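Local coordinates for protein GTPase HflX (Sulfolobus solfataricus P2, PDB 2QTF) that hydrolyses GTP, for which it is specific, and associates with the 50S ribosomal subunit, perhaps acting in protein synthesis or ribosome biogenesis, at residues Ile295-Asn300 against Phe328-Ile333; Val264-Phe269 against Leu299-Lys304. One frame throughout, in Å; residues are numbered along the deposited sequence.

Interactions 1 and 2 are successive strand pairings at one end of the mixed sheet in the GTPase domain, their centres about 10 Å apart. Both use strand 295-300: in interaction 2 the end of that strand lies beside strand 260-266, in interaction 1 its length lies beside the outermost strand 327-332, and Leu299 and Asn300 belong to both. Along the chain the order is 260-266, 295-300, 327-332, with helices 271-288 and 309-323 as the crossovers of two consecutive beta-alpha-beta units. The parallel strands therefore end at the same edge of the sheet, where Asn300 and the loop that follows it carry residues inferred to bind GTP and lie close to the P-loop.

Interaction 1. Residues Ile295-Asn300 against Phe328-Ile333; sequences ILVTLN and FDVIPI
Asn300, at the carboxyl end of strand 295-300, meets Ile333 just past the end of the parallel strand 327-332; the two strands are joined through helix 309-323 in a beta-alpha-beta crossover of the P-loop GTPase fold. The side chains cross at an angle, with Asn300 OD1 lying 3.4 Å from Ile333 CG1. On that same face Thr298 runs alongside Ile331, and its CB is 3.9 Å from Ile333 CD1. Ile333 has CG1 between its backbone N and carbonyl carbon (chi1 61°), which carries CD1 back over Thr298. Val297 and Val330 stand side by side on the other face, 4.0 Å apart from CB to CG2, and Leu313 and Val316 of helix 309-323 cover Val330. At the opposite end, Leu296 CD1 approaches the edge of the Phe328 ring, 4.2 Å from CD2, near the ring plane.

Backbone hydrogen bonds set this register: Val297 and Leu299 each donate to one residue of the partner strand and accept from another. Ile331 N meets Val297 O at 3.0 Å, almost in line with the carbonyl.

Further out, Asn300 ND2 donates to Ser190 O of the P-loop, while OD1 accepts from Ala335 N, so the amide links three loops inferred to bind GTP. A leucine in its place would probably leave Ser190 O and Ala335 N without these partners and weaken the tie between the loops. Asp329 reaches Lys347 of helix 341-355 through OD2, while its OD1 takes the backbone N of Val330 at 2.7 Å, 28° out of the carboxylate plane.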
ATOM      1  N   ILE A 295     -12.372   9.980 -12.822  1.00 22.66           N
ATOM      2  CA  ILE A 295     -12.228   8.831 -11.901  1.00 21.86           C
ATOM      3  C   ILE A 295     -13.271   7.769 -12.194  1.00 22.77           C
ATOM      4  O   ILE A 295     -14.487   8.087 -12.217  1.00 24.26           O
ATOM      5  CB  ILE A 295     -12.328   9.308 -10.400  1.00 22.34           C
ATOM      6  CG1 ILE A 295     -11.083  10.228 -10.084  1.00 18.42           C
ATOM      7  CG2 ILE A 295     -12.306   8.040  -9.462  1.00 22.31           C
ATOM      8  CD1 ILE A 295     -11.049  10.623  -8.538  1.00 21.39           C
ATOM      9  N   LEU A 296     -12.839   6.537 -12.490  1.00 22.14           N
ATOM     10  CA  LEU A 296     -13.741   5.430 -12.677  1.00 21.10           C
ATOM     11  C   LEU A 296     -13.788   4.710 -11.342  1.00 21.33           C
ATOM     12  O   LEU A 296     -12.759   4.198 -10.882  1.00 20.82           O
ATOM     13  CB  LEU A 296     -13.124   4.466 -13.714  1.00 23.81           C
ATOM     14  CG  LEU A 296     -13.843   3.113 -13.955  1.00 23.54           C
ATOM     15  CD1 LEU A 296     -15.348   3.273 -14.315  1.00 26.38           C
ATOM     16  CD2 LEU A 296     -13.108   2.238 -15.123  1.00 23.80           C
ATOM     17  N   VAL A 297     -14.943   4.579 -10.723  1.00 21.36           N
ATOM     18  CA  VAL A 297     -15.017   3.962  -9.413  1.00 21.81           C
ATOM     19  C   VAL A 297     -15.407   2.529  -9.656  1.00 23.28           C
ATOM     20  O   VAL A 297     -16.391   2.244 -10.395  1.00 23.63           O
ATOM     21  CB  VAL A 297     -16.103   4.659  -8.432  1.00 19.68           C
ATOM     22  CG1 VAL A 297     -16.118   3.915  -7.102  1.00 22.53           C
ATOM     23  CG2 VAL A 297     -15.846   6.180  -8.301  1.00 20.84           C
ATOM     24  N   THR A 298     -14.648   1.588  -9.071  1.00 23.27           N
ATOM     25  CA  THR A 298     -15.052   0.222  -9.227  1.00 23.07           C
ATOM     26  C   THR A 298     -15.423  -0.348  -7.853  1.00 23.34           C
ATOM     27  O   THR A 298     -14.568  -0.510  -6.992  1.00 21.48           O
ATOM     28  CB  THR A 298     -13.968  -0.683  -9.892  1.00 22.39           C
ATOM     29  OG1 THR A 298     -12.815  -0.730  -9.058  1.00 22.97           O
ATOM     30  CG2 THR A 298     -13.559  -0.180 -11.275  1.00 22.91           C
ATOM     31  N   LEU A 299     -16.685  -0.682  -7.709  1.00 23.69           N
ATOM     32  CA  LEU A 299     -17.181  -1.376  -6.549  1.00 25.72           C
ATOM     33  C   LEU A 299     -16.881  -2.866  -6.663  1.00 26.43           C
ATOM     34  O   LEU A 299     -17.490  -3.585  -7.451  1.00 25.14           O
ATOM     35  CB  LEU A 299     -18.716  -1.073  -6.435  1.00 27.88           C
ATOM     36  CG  LEU A 299     -19.459  -1.523  -5.222  1.00 30.35           C
ATOM     37  CD1 LEU A 299     -18.634  -0.935  -3.931  1.00 28.75           C
ATOM     38  CD2 LEU A 299     -20.907  -0.967  -5.335  1.00 26.50           C
ATOM     39  N   ASN A 300     -15.866  -3.300  -5.915  1.00 24.13           N
ATOM     40  CA  ASN A 300     -15.245  -4.586  -6.073  1.00 24.07           C
ATOM     41  C   ASN A 300     -15.726  -5.604  -5.019  1.00 25.42           C
ATOM     42  O   ASN A 300     -16.438  -5.201  -4.080  1.00 24.78           O
ATOM     43  CB  ASN A 300     -13.713  -4.404  -5.948  1.00 23.22           C
ATOM     44  CG  ASN A 300     -12.927  -5.637  -6.410  1.00 22.75           C
ATOM     45  OD1 ASN A 300     -13.311  -6.376  -7.327  1.00 24.16           O
ATOM     46  ND2 ASN A 300     -11.830  -5.897  -5.742  1.00 22.00           N
ATOM     47  N   PHE A 328     -16.060   9.512 -14.036  1.00 26.40           N
ATOM     48  CA  PHE A 328     -16.261   8.834 -15.358  1.00 24.08           C
ATOM     49  C   PHE A 328     -17.406   7.853 -15.315  1.00 25.36           C
ATOM     50  O   PHE A 328     -18.320   7.875 -16.128  1.00 24.59           O
ATOM     51  CB  PHE A 328     -14.970   8.179 -15.794  1.00 24.18           C
ATOM     52  CG  PHE A 328     -15.061   7.614 -17.153  1.00 25.34           C
ATOM     53  CD1 PHE A 328     -15.031   8.473 -18.265  1.00 29.64           C
ATOM     54  CD2 PHE A 328     -15.237   6.224 -17.345  1.00 26.95           C
ATOM     55  CE1 PHE A 328     -15.174   7.956 -19.549  1.00 30.36           C
ATOM     56  CE2 PHE A 328     -15.375   5.683 -18.654  1.00 29.25           C
ATOM     57  CZ  PHE A 328     -15.372   6.562 -19.733  1.00 28.33           C
ATOM     58  N   ASP A 329     -17.379   6.947 -14.349  1.00 23.52           N
ATOM     59  CA  ASP A 329     -18.464   6.034 -14.169  1.00 25.66           C
ATOM     60  C   ASP A 329     -18.257   5.289 -12.895  1.00 23.05           C
ATOM     61  O   ASP A 329     -17.200   5.424 -12.277  1.00 22.92           O
ATOM     62  CB  ASP A 329     -18.456   4.992 -15.315  1.00 26.16           C
ATOM     63  CG  ASP A 329     -19.889   4.491 -15.635  1.00 33.38           C
ATOM     64  OD1 ASP A 329     -20.771   4.660 -14.753  1.00 29.63           O
ATOM     65  OD2 ASP A 329     -20.109   3.982 -16.749  1.00 39.94           O
ATOM     66  N   VAL A 330     -19.264   4.523 -12.501  1.00 23.65           N
ATOM     67  CA  VAL A 330     -19.264   3.683 -11.305  1.00 23.78           C
ATOM     68  C   VAL A 330     -19.743   2.302 -11.732  1.00 25.26           C
ATOM     69  O   VAL A 330     -20.901   2.206 -12.215  1.00 25.97           O
ATOM     70  CB  VAL A 330     -20.207   4.289 -10.165  1.00 23.62           C
ATOM     71  CG1 VAL A 330     -20.107   3.449  -8.939  1.00 26.86           C
ATOM     72  CG2 VAL A 330     -19.740   5.697  -9.727  1.00 20.89           C
ATOM     73  N   ILE A 331     -18.886   1.261 -11.635  1.00 22.38           N
ATOM     74  CA  ILE A 331     -19.256  -0.121 -12.045  1.00 24.33           C
ATOM     75  C   ILE A 331     -19.019  -1.140 -10.929  1.00 22.97           C
ATOM     76  O   ILE A 331     -18.105  -1.005 -10.161  1.00 22.54           O
ATOM     77  CB  ILE A 331     -18.563  -0.542 -13.373  1.00 21.94           C
ATOM     78  CG1 ILE A 331     -17.030  -0.495 -13.191  1.00 21.84           C
ATOM     79  CG2 ILE A 331     -18.928   0.596 -14.425  1.00 26.15           C
ATOM     80  CD1 ILE A 331     -16.140  -0.910 -14.417  1.00 24.30           C
ATOM     81  N   PRO A 332     -19.840  -2.175 -10.874  1.00 23.57           N
ATOM     82  CA  PRO A 332     -19.566  -3.280  -9.972  1.00 22.59           C
ATOM     83  C   PRO A 332     -18.775  -4.333 -10.670  1.00 22.47           C
ATOM     84  O   PRO A 332     -19.108  -4.698 -11.860  1.00 20.66           O
ATOM     85  CB  PRO A 332     -20.984  -3.834  -9.686  1.00 23.40           C
ATOM     86  CG  PRO A 332     -21.754  -3.540 -11.083  1.00 23.52           C
ATOM     87  CD  PRO A 332     -21.124  -2.307 -11.634  1.00 24.28           C
ATOM     88  N   ILE A 333     -17.774  -4.860  -9.993  1.00 21.09           N
ATOM     89  CA  ILE A 333     -17.013  -5.952 -10.572  1.00 22.27           C
ATOM     90  C   ILE A 333     -16.664  -6.947  -9.495  1.00 23.00           C
ATOM     91  O   ILE A 333     -16.772  -6.648  -8.278  1.00 23.37           O
ATOM     92  CB  ILE A 333     -15.620  -5.459 -11.144  1.00 21.80           C
ATOM     93  CG1 ILE A 333     -14.780  -4.847  -9.970  1.00 23.47           C
ATOM     94  CG2 ILE A 333     -15.866  -4.462 -12.316  1.00 19.23           C
ATOM     95  CD1 ILE A 333     -13.292  -4.465 -10.380  1.00 24.19           C
TER

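Interaction 2. Residues Val264-Phe269 against Leu299-Lys304; sequences VIDSTF and LNKIDK
Strand 260-266 runs parallel to strand 295-300, Ile265 beside Leu299 and Asp266 beside Asn300, with Asn300 N giving a nearly straight 2.8 Å bond to Ile265 O before the chains turn into loops. Ser267 then grips Asn300 O twice, through its backbone N at 2.8 Å and its hydroxyl OG at 2.7 Å, from opposite faces of the carbonyl plane. OG sits between the backbone N and the carbonyl carbon (chi1 67°), which brings it to the same oxygen that the serine's own N-H reaches. Leu299 CD1 packs against the same serine, 3.5 Å from Ser267 CA, and also touches Ile265 CB.

Asp266 makes an Asx turn: its OD1 accepts from both Thr268 N and Thr268 OG1, which approach from one face of the carboxylate. Across this group slants the extended Lys301, its CD 3.7 Å from Asp266 OD1. The Lys301 NZ to Asp266 OD2 salt bridge is long, at 3.9 Å, and the ammonium also bonds to Asn189 O of the P-loop. Asn300, Lys301, Ile302 and Asp303 form the Asn-Lys-x-Asp motif, which reads the guanine base in GTPases of this class and is inferred to bind GTP here. Thr268 CG2 rests 3.7 Å from Lys304 CB.

Around this junction, Val264 lies against Lys192 and Leu195 of helix 192-200, Ile265 packs on helix 271-288, and Leu299 meets helix 309-323, while strand 181-185 flanks strand 260-266 through Val185.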
ATOM      1  N   VAL A 264     -10.937   2.014  -6.228  1.00 19.14           N
ATOM      2  CA  VAL A 264     -11.423   0.680  -5.901  1.00 19.96           C
ATOM      3  C   VAL A 264     -12.054   0.718  -4.517  1.00 20.41           C
ATOM      4  O   VAL A 264     -11.444   1.263  -3.564  1.00 22.39           O
ATOM      5  CB  VAL A 264     -10.312  -0.431  -5.959  1.00 21.04           C
ATOM      6  CG1 VAL A 264     -10.887  -1.817  -5.858  1.00 23.60           C
ATOM      7  CG2 VAL A 264      -9.429  -0.379  -7.258  1.00 18.77           C
ATOM      8  N   ILE A 265     -13.249   0.161  -4.390  1.00 20.62           N
ATOM      9  CA  ILE A 265     -14.069   0.250  -3.101  1.00 23.22           C
ATOM     10  C   ILE A 265     -14.551  -1.122  -2.768  1.00 23.26           C
ATOM     11  O   ILE A 265     -15.123  -1.816  -3.657  1.00 23.71           O
ATOM     12  CB  ILE A 265     -15.300   1.202  -3.233  1.00 22.98           C
ATOM     13  CG1 ILE A 265     -14.821   2.576  -3.725  1.00 27.49           C
ATOM     14  CG2 ILE A 265     -16.005   1.354  -1.839  1.00 27.57           C
ATOM     15  CD1 ILE A 265     -13.943   3.409  -2.580  1.00 33.50           C
ATOM     16  N   ASP A 266     -14.254  -1.575  -1.540  1.00 22.57           N
ATOM     17  CA  ASP A 266     -14.789  -2.841  -1.068  1.00 23.97           C
ATOM     18  C   ASP A 266     -16.338  -2.874  -0.954  1.00 27.15           C
ATOM     19  O   ASP A 266     -16.869  -2.353   0.021  1.00 26.82           O
ATOM     20  CB  ASP A 266     -14.088  -3.233   0.241  1.00 25.50           C
ATOM     21  CG  ASP A 266     -14.434  -4.631   0.709  1.00 28.95           C
ATOM     22  OD1 ASP A 266     -15.431  -5.261   0.211  1.00 31.27           O
ATOM     23  OD2 ASP A 266     -13.714  -5.079   1.586  1.00 31.54           O
ATOM     24  N   SER A 267     -17.049  -3.575  -1.849  1.00 26.20           N
ATOM     25  CA  SER A 267     -18.526  -3.613  -1.739  1.00 28.63           C
ATOM     26  C   SER A 267     -19.061  -4.395  -0.498  1.00 30.03           C
ATOM     27  O   SER A 267     -20.276  -4.347  -0.224  1.00 31.98           O
ATOM     28  CB  SER A 267     -19.168  -4.335  -2.997  1.00 27.77           C
ATOM     29  OG  SER A 267     -18.812  -5.698  -2.973  1.00 29.84           O
ATOM     30  N   THR A 268     -18.228  -5.173   0.179  1.00 31.15           N
ATOM     31  CA  THR A 268     -18.736  -5.983   1.286  1.00 33.14           C
ATOM     32  C   THR A 268     -18.941  -5.105   2.528  1.00 34.19           C
ATOM     33  O   THR A 268     -19.510  -5.564   3.536  1.00 35.70           O
ATOM     34  CB  THR A 268     -17.832  -7.138   1.616  1.00 32.47           C
ATOM     35  OG1 THR A 268     -16.580  -6.681   2.158  1.00 31.70           O
ATOM     36  CG2 THR A 268     -17.504  -7.939   0.327  1.00 33.90           C
ATOM     37  N   PHE A 269     -18.497  -3.857   2.471  1.00 34.08           N
ATOM     38  CA  PHE A 269     -18.648  -2.969   3.601  1.00 34.42           C
ATOM     39  C   PHE A 269     -20.147  -2.637   3.807  1.00 35.82           C
ATOM     40  O   PHE A 269     -20.873  -2.411   2.831  1.00 35.01           O
ATOM     41  CB  PHE A 269     -17.897  -1.640   3.374  1.00 32.10           C
ATOM     42  CG  PHE A 269     -16.397  -1.724   3.564  1.00 29.77           C
ATOM     43  CD1 PHE A 269     -15.790  -2.867   4.021  1.00 32.86           C
ATOM     44  CD2 PHE A 269     -15.616  -0.645   3.228  1.00 28.43           C
ATOM     45  CE1 PHE A 269     -14.375  -2.924   4.206  1.00 34.64           C
ATOM     46  CE2 PHE A 269     -14.235  -0.652   3.421  1.00 27.11           C
ATOM     47  CZ  PHE A 269     -13.628  -1.802   3.895  1.00 30.82           C
ATOM     48  N   LEU A 299     -16.685  -0.682  -7.709  1.00 23.69           N
ATOM     49  CA  LEU A 299     -17.181  -1.376  -6.549  1.00 25.72           C
ATOM     50  C   LEU A 299     -16.881  -2.866  -6.663  1.00 26.43           C
ATOM     51  O   LEU A 299     -17.490  -3.585  -7.451  1.00 25.14           O
ATOM     52  CB  LEU A 299     -18.716  -1.073  -6.435  1.00 27.88           C
ATOM     53  CG  LEU A 299     -19.459  -1.523  -5.222  1.00 30.35           C
ATOM     54  CD1 LEU A 299     -18.634  -0.935  -3.931  1.00 28.75           C
ATOM     55  CD2 LEU A 299     -20.907  -0.967  -5.335  1.00 26.50           C
ATOM     56  N   ASN A 300     -15.866  -3.300  -5.915  1.00 24.13           N
ATOM     57  CA  ASN A 300     -15.245  -4.586  -6.073  1.00 24.07           C
ATOM     58  C   ASN A 300     -15.726  -5.604  -5.019  1.00 25.42           C
ATOM     59  O   ASN A 300     -16.438  -5.201  -4.080  1.00 24.78           O
ATOM     60  CB  ASN A 300     -13.713  -4.404  -5.948  1.00 23.22           C
ATOM     61  CG  ASN A 300     -12.927  -5.637  -6.410  1.00 22.75           C
ATOM     62  OD1 ASN A 300     -13.311  -6.376  -7.327  1.00 24.16           O
ATOM     63  ND2 ASN A 300     -11.830  -5.897  -5.742  1.00 22.00           N
ATOM     64  N   LYS A 301     -15.384  -6.879  -5.256  1.00 24.28           N
ATOM     65  CA  LYS A 301     -15.637  -8.051  -4.389  1.00 27.42           C
ATOM     66  C   LYS A 301     -17.123  -8.331  -4.311  1.00 29.19           C
ATOM     67  O   LYS A 301     -17.603  -8.879  -3.290  1.00 30.67           O
ATOM     68  CB  LYS A 301     -15.086  -7.793  -2.971  1.00 26.42           C
ATOM     69  CG  LYS A 301     -13.642  -7.476  -2.933  1.00 26.53           C
ATOM     70  CD  LYS A 301     -13.149  -7.578  -1.447  1.00 32.87           C
ATOM     71  CE  LYS A 301     -11.718  -7.192  -1.396  1.00 33.05           C
ATOM     72  NZ  LYS A 301     -11.070  -7.512  -0.050  1.00 33.09           N
ATOM     73  N   ILE A 302     -17.861  -7.992  -5.380  1.00 30.28           N
ATOM     74  CA  ILE A 302     -19.308  -8.081  -5.376  1.00 30.70           C
ATOM     75  C   ILE A 302     -19.807  -9.539  -5.245  1.00 34.91           C
ATOM     76  O   ILE A 302     -21.004  -9.751  -4.936  1.00 36.28           O
ATOM     77  CB  ILE A 302     -19.970  -7.496  -6.650  1.00 31.36           C
ATOM     78  CG1 ILE A 302     -19.633  -8.395  -7.948  1.00 30.28           C
ATOM     79  CG2 ILE A 302     -19.741  -5.921  -6.703  1.00 27.78           C
ATOM     80  CD1 ILE A 302     -20.314  -7.872  -9.277  1.00 29.71           C
ATOM     81  N   ASP A 303     -18.929 -10.504  -5.495  1.00 36.00           N
ATOM     82  CA  ASP A 303     -19.285 -11.902  -5.284  1.00 41.13           C
ATOM     83  C   ASP A 303     -19.573 -12.226  -3.802  1.00 44.01           C
ATOM     84  O   ASP A 303     -20.387 -13.132  -3.505  1.00 43.87           O
ATOM     85  CB  ASP A 303     -18.191 -12.843  -5.832  1.00 39.70           C
ATOM     86  CG  ASP A 303     -16.809 -12.575  -5.237  1.00 44.72           C
ATOM     87  OD1 ASP A 303     -16.203 -11.451  -5.436  1.00 41.58           O
ATOM     88  OD2 ASP A 303     -16.297 -13.544  -4.616  1.00 45.12           O
ATOM     89  N   LYS A 304     -18.915 -11.468  -2.905  1.00 45.76           N
ATOM     90  CA  LYS A 304     -18.973 -11.689  -1.460  1.00 48.79           C
ATOM     91  C   LYS A 304     -19.983 -10.820  -0.734  1.00 49.47           C
ATOM     92  O   LYS A 304     -20.044 -10.882   0.486  1.00 50.68           O
ATOM     93  CB  LYS A 304     -17.575 -11.485  -0.854  1.00 48.64           C
ATOM     94  CG  LYS A 304     -16.677 -12.712  -1.096  1.00 53.31           C
ATOM     95  CD  LYS A 304     -15.170 -12.398  -1.091  1.00 59.12           C
ATOM     96  CE  LYS A 304     -14.329 -13.727  -1.239  1.00 56.34           C
ATOM     97  NZ  LYS A 304     -13.855 -14.244   0.086  1.00 59.13           N
TER